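Side-chain contact in flocculation protein FLO11 (Saccharomyces cerevisiae, PDB 4UYT), which mediates homotypic cell-cell adhesion in yeast flocculation, and also acts in substrate adhesion, invasive growth and biofilm formation: residues N17-F20 with N21-M24. Sequence-based numbering, arbitrary orientation.
Sequences NLDF and NWHM
D19 turns CG anti to its backbone N, chi1 177°, beside its own carbonyl carbon, which brings the carboxylate up to W22 N and CB. The same torsion in W22 carries its indole on to H158. The motif is a side-chain cap at the N-terminal end of the short helix 21-25, on the surface of the adhesin domain of Flo11. D19 OD1 accepts from W22 N at 3.0 Å. The bond is fairly straight, 159° at the hydrogen, but the N-H comes from above the carboxylate plane, not within it. N21 N also lies near the same oxygen, 3.1 Å from D19 OD1. The other oxygen, D19 OD2, rests on W22 CB at 3.6 Å. The carboxylate and indole planes are 68° apart, and the two side chains cross nearly at right angles.

H158 lies on a loop beside this pair. Its ring stacks on W22, and its ND1 gives D19 OD2 a weak hydrogen bond. D19 thus ties the helix start to that loop, and backbone bonds to G157 and S159 add to the link. The partial positive charge of the helix end would probably stabilise the carboxylate.

The F20 carbonyl faces the first turn. H23 N makes a weak hydrogen bond to F20 O. The M24 chain is bent at chi3, and this folds its methyl back towards the same carbonyl. M24 CE ends 3.4 Å from F20 O.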
ATOM      1  N   ASN A  17      -8.294  -3.177 -14.733  1.00 15.71           N
ATOM      2  CA  ASN A  17      -8.012  -3.989 -15.904  1.00 19.16           C
ATOM      3  C   ASN A  17      -6.538  -3.953 -16.319  1.00 18.02           C
ATOM      4  O   ASN A  17      -6.173  -4.640 -17.253  1.00 21.77           O
ATOM      5  CB  ASN A  17      -9.027  -3.700 -17.015  1.00 23.49           C
ATOM      6  CG  ASN A  17     -10.451  -4.130 -16.610  1.00 27.27           C
ATOM      7  OD1 ASN A  17     -10.660  -5.250 -16.134  1.00 36.58           O
ATOM      8  ND2 ASN A  17     -11.411  -3.227 -16.736  1.00 32.89           N
ATOM      9  N   LEU A  18      -5.679  -3.229 -15.575  1.00 15.36           N
ATOM     10  CA  LEU A  18      -4.228  -3.313 -15.791  1.00 14.83           C
ATOM     11  C   LEU A  18      -3.709  -4.658 -15.279  1.00 14.64           C
ATOM     12  O   LEU A  18      -4.227  -5.221 -14.305  1.00 15.58           O
ATOM     13  CB  LEU A  18      -3.462  -2.169 -15.107  1.00 13.89           C
ATOM     14  CG  LEU A  18      -3.601  -0.802 -15.747  1.00 14.00           C
ATOM     15  CD1 LEU A  18      -2.880   0.237 -14.899  1.00 13.34           C
ATOM     16  CD2 LEU A  18      -3.095  -0.778 -17.176  1.00 16.62           C
ATOM     17  N   ASP A  19      -2.648  -5.136 -15.902  1.00 14.89           N
ATOM     18  CA  ASP A  19      -1.919  -6.287 -15.414  1.00 14.44           C
ATOM     19  C   ASP A  19      -0.820  -5.788 -14.505  1.00 14.23           C
ATOM     20  O   ASP A  19       0.191  -5.240 -14.965  1.00 16.52           O
ATOM     21  CB  ASP A  19      -1.341  -7.029 -16.628  1.00 15.97           C
ATOM     22  CG  ASP A  19      -0.488  -8.236 -16.280  1.00 17.42           C
ATOM     23  OD1 ASP A  19      -0.295  -8.514 -15.075  1.00 17.34           O
ATOM     24  OD2 ASP A  19       0.003  -8.890 -17.244  1.00 22.45           O
ATOM     25  N   PHE A  20      -1.022  -5.959 -13.201  1.00 11.79           N
ATOM     26  CA  PHE A  20      -0.010  -5.576 -12.197  1.00 11.68           C
ATOM     27  C   PHE A  20       1.005  -6.683 -11.982  1.00 13.04           C
ATOM     28  O   PHE A  20       2.170  -6.432 -11.637  1.00 14.00           O
ATOM     29  CB  PHE A  20      -0.674  -5.194 -10.869  1.00 10.75           C
ATOM     30  CG  PHE A  20      -1.596  -4.021 -10.996  1.00 10.69           C
ATOM     31  CD1 PHE A  20      -1.108  -2.733 -10.961  1.00 10.58           C
ATOM     32  CD2 PHE A  20      -2.943  -4.205 -11.193  1.00 11.09           C
ATOM     33  CE1 PHE A  20      -1.945  -1.649 -11.137  1.00 10.13           C
ATOM     34  CE2 PHE A  20      -3.779  -3.138 -11.390  1.00 10.96           C
ATOM     35  CZ  PHE A  20      -3.281  -1.860 -11.368  1.00 10.51           C
ATOM     36  N   ASN A  21       0.582  -7.916 -12.206  1.00 14.07           N
ATOM     37  CA  ASN A  21       1.439  -9.049 -11.936  1.00 14.59           C
ATOM     38  C   ASN A  21       2.698  -9.002 -12.762  1.00 16.07           C
ATOM     39  O   ASN A  21       3.781  -9.339 -12.285  1.00 16.69           O
ATOM     40  CB  ASN A  21       0.665 -10.342 -12.189  1.00 17.09           C
ATOM     41  CG  ASN A  21      -0.334 -10.620 -11.084  1.00 20.56           C
ATOM     42  OD1 ASN A  21      -0.169 -10.156  -9.935  1.00 22.03           O
ATOM     43  ND2 ASN A  21      -1.367 -11.377 -11.406  1.00 25.37           N
ATOM     44  N   TRP A  22       2.556  -8.566 -14.002  1.00 17.37           N
ATOM     45  CA  TRP A  22       3.703  -8.460 -14.891  1.00 17.85           C
ATOM     46  C   TRP A  22       4.889  -7.684 -14.289  1.00 16.71           C
ATOM     47  O   TRP A  22       6.039  -8.094 -14.407  1.00 17.23           O
ATOM     48  CB  TRP A  22       3.240  -7.823 -16.197  1.00 19.36           C
ATOM     49  CG  TRP A  22       4.266  -7.562 -17.206  1.00 20.74           C
ATOM     50  CD1 TRP A  22       4.629  -8.397 -18.218  1.00 23.38           C
ATOM     51  CD2 TRP A  22       5.033  -6.363 -17.376  1.00 21.86           C
ATOM     52  NE1 TRP A  22       5.587  -7.806 -18.999  1.00 25.72           N
ATOM     53  CE2 TRP A  22       5.848  -6.553 -18.515  1.00 23.70           C
ATOM     54  CE3 TRP A  22       5.096  -5.143 -16.696  1.00 25.43           C
ATOM     55  CZ2 TRP A  22       6.741  -5.576 -18.976  1.00 29.76           C
ATOM     56  CZ3 TRP A  22       5.981  -4.168 -17.152  1.00 30.85           C
ATOM     57  CH2 TRP A  22       6.795  -4.396 -18.282  1.00 33.87           C
ATOM     58  N   HIS A  23       4.598  -6.578 -13.630  1.00 16.14           N
ATOM     59  CA  HIS A  23       5.654  -5.739 -13.099  1.00 15.22           C
ATOM     60  C   HIS A  23       6.445  -6.390 -11.965  1.00 14.66           C
ATOM     61  O   HIS A  23       7.645  -6.166 -11.838  1.00 17.01           O
ATOM     62  CB  HIS A  23       5.079  -4.400 -12.637  1.00 14.24           C
ATOM     63  CG  HIS A  23       6.121  -3.405 -12.276  1.00 15.01           C
ATOM     64  ND1 HIS A  23       6.911  -2.753 -13.199  1.00 18.82           N
ATOM     65  CD2 HIS A  23       6.546  -2.994 -11.065  1.00 12.90           C
ATOM     66  CE1 HIS A  23       7.748  -1.951 -12.559  1.00 16.36           C
ATOM     67  NE2 HIS A  23       7.540  -2.081 -11.262  1.00 18.15           N
ATOM     68  N   MET A  24       5.778  -7.186 -11.137  1.00 14.14           N
ATOM     69  CA  MET A  24       6.465  -7.991 -10.137  1.00 13.29           C
ATOM     70  C   MET A  24       7.185  -9.185 -10.785  1.00 14.35           C
ATOM     71  O   MET A  24       8.357  -9.429 -10.506  1.00 15.65           O
ATOM     72  CB  MET A  24       5.487  -8.454  -9.076  1.00 12.55           C
ATOM     73  CG  MET A  24       5.101  -7.281  -8.176  1.00 12.53           C
ATOM     74  SD  MET A  24       3.634  -7.504  -7.118  1.00 11.86           S
ATOM     75  CE  MET A  24       2.333  -7.450  -8.373  1.00 12.60           C
TER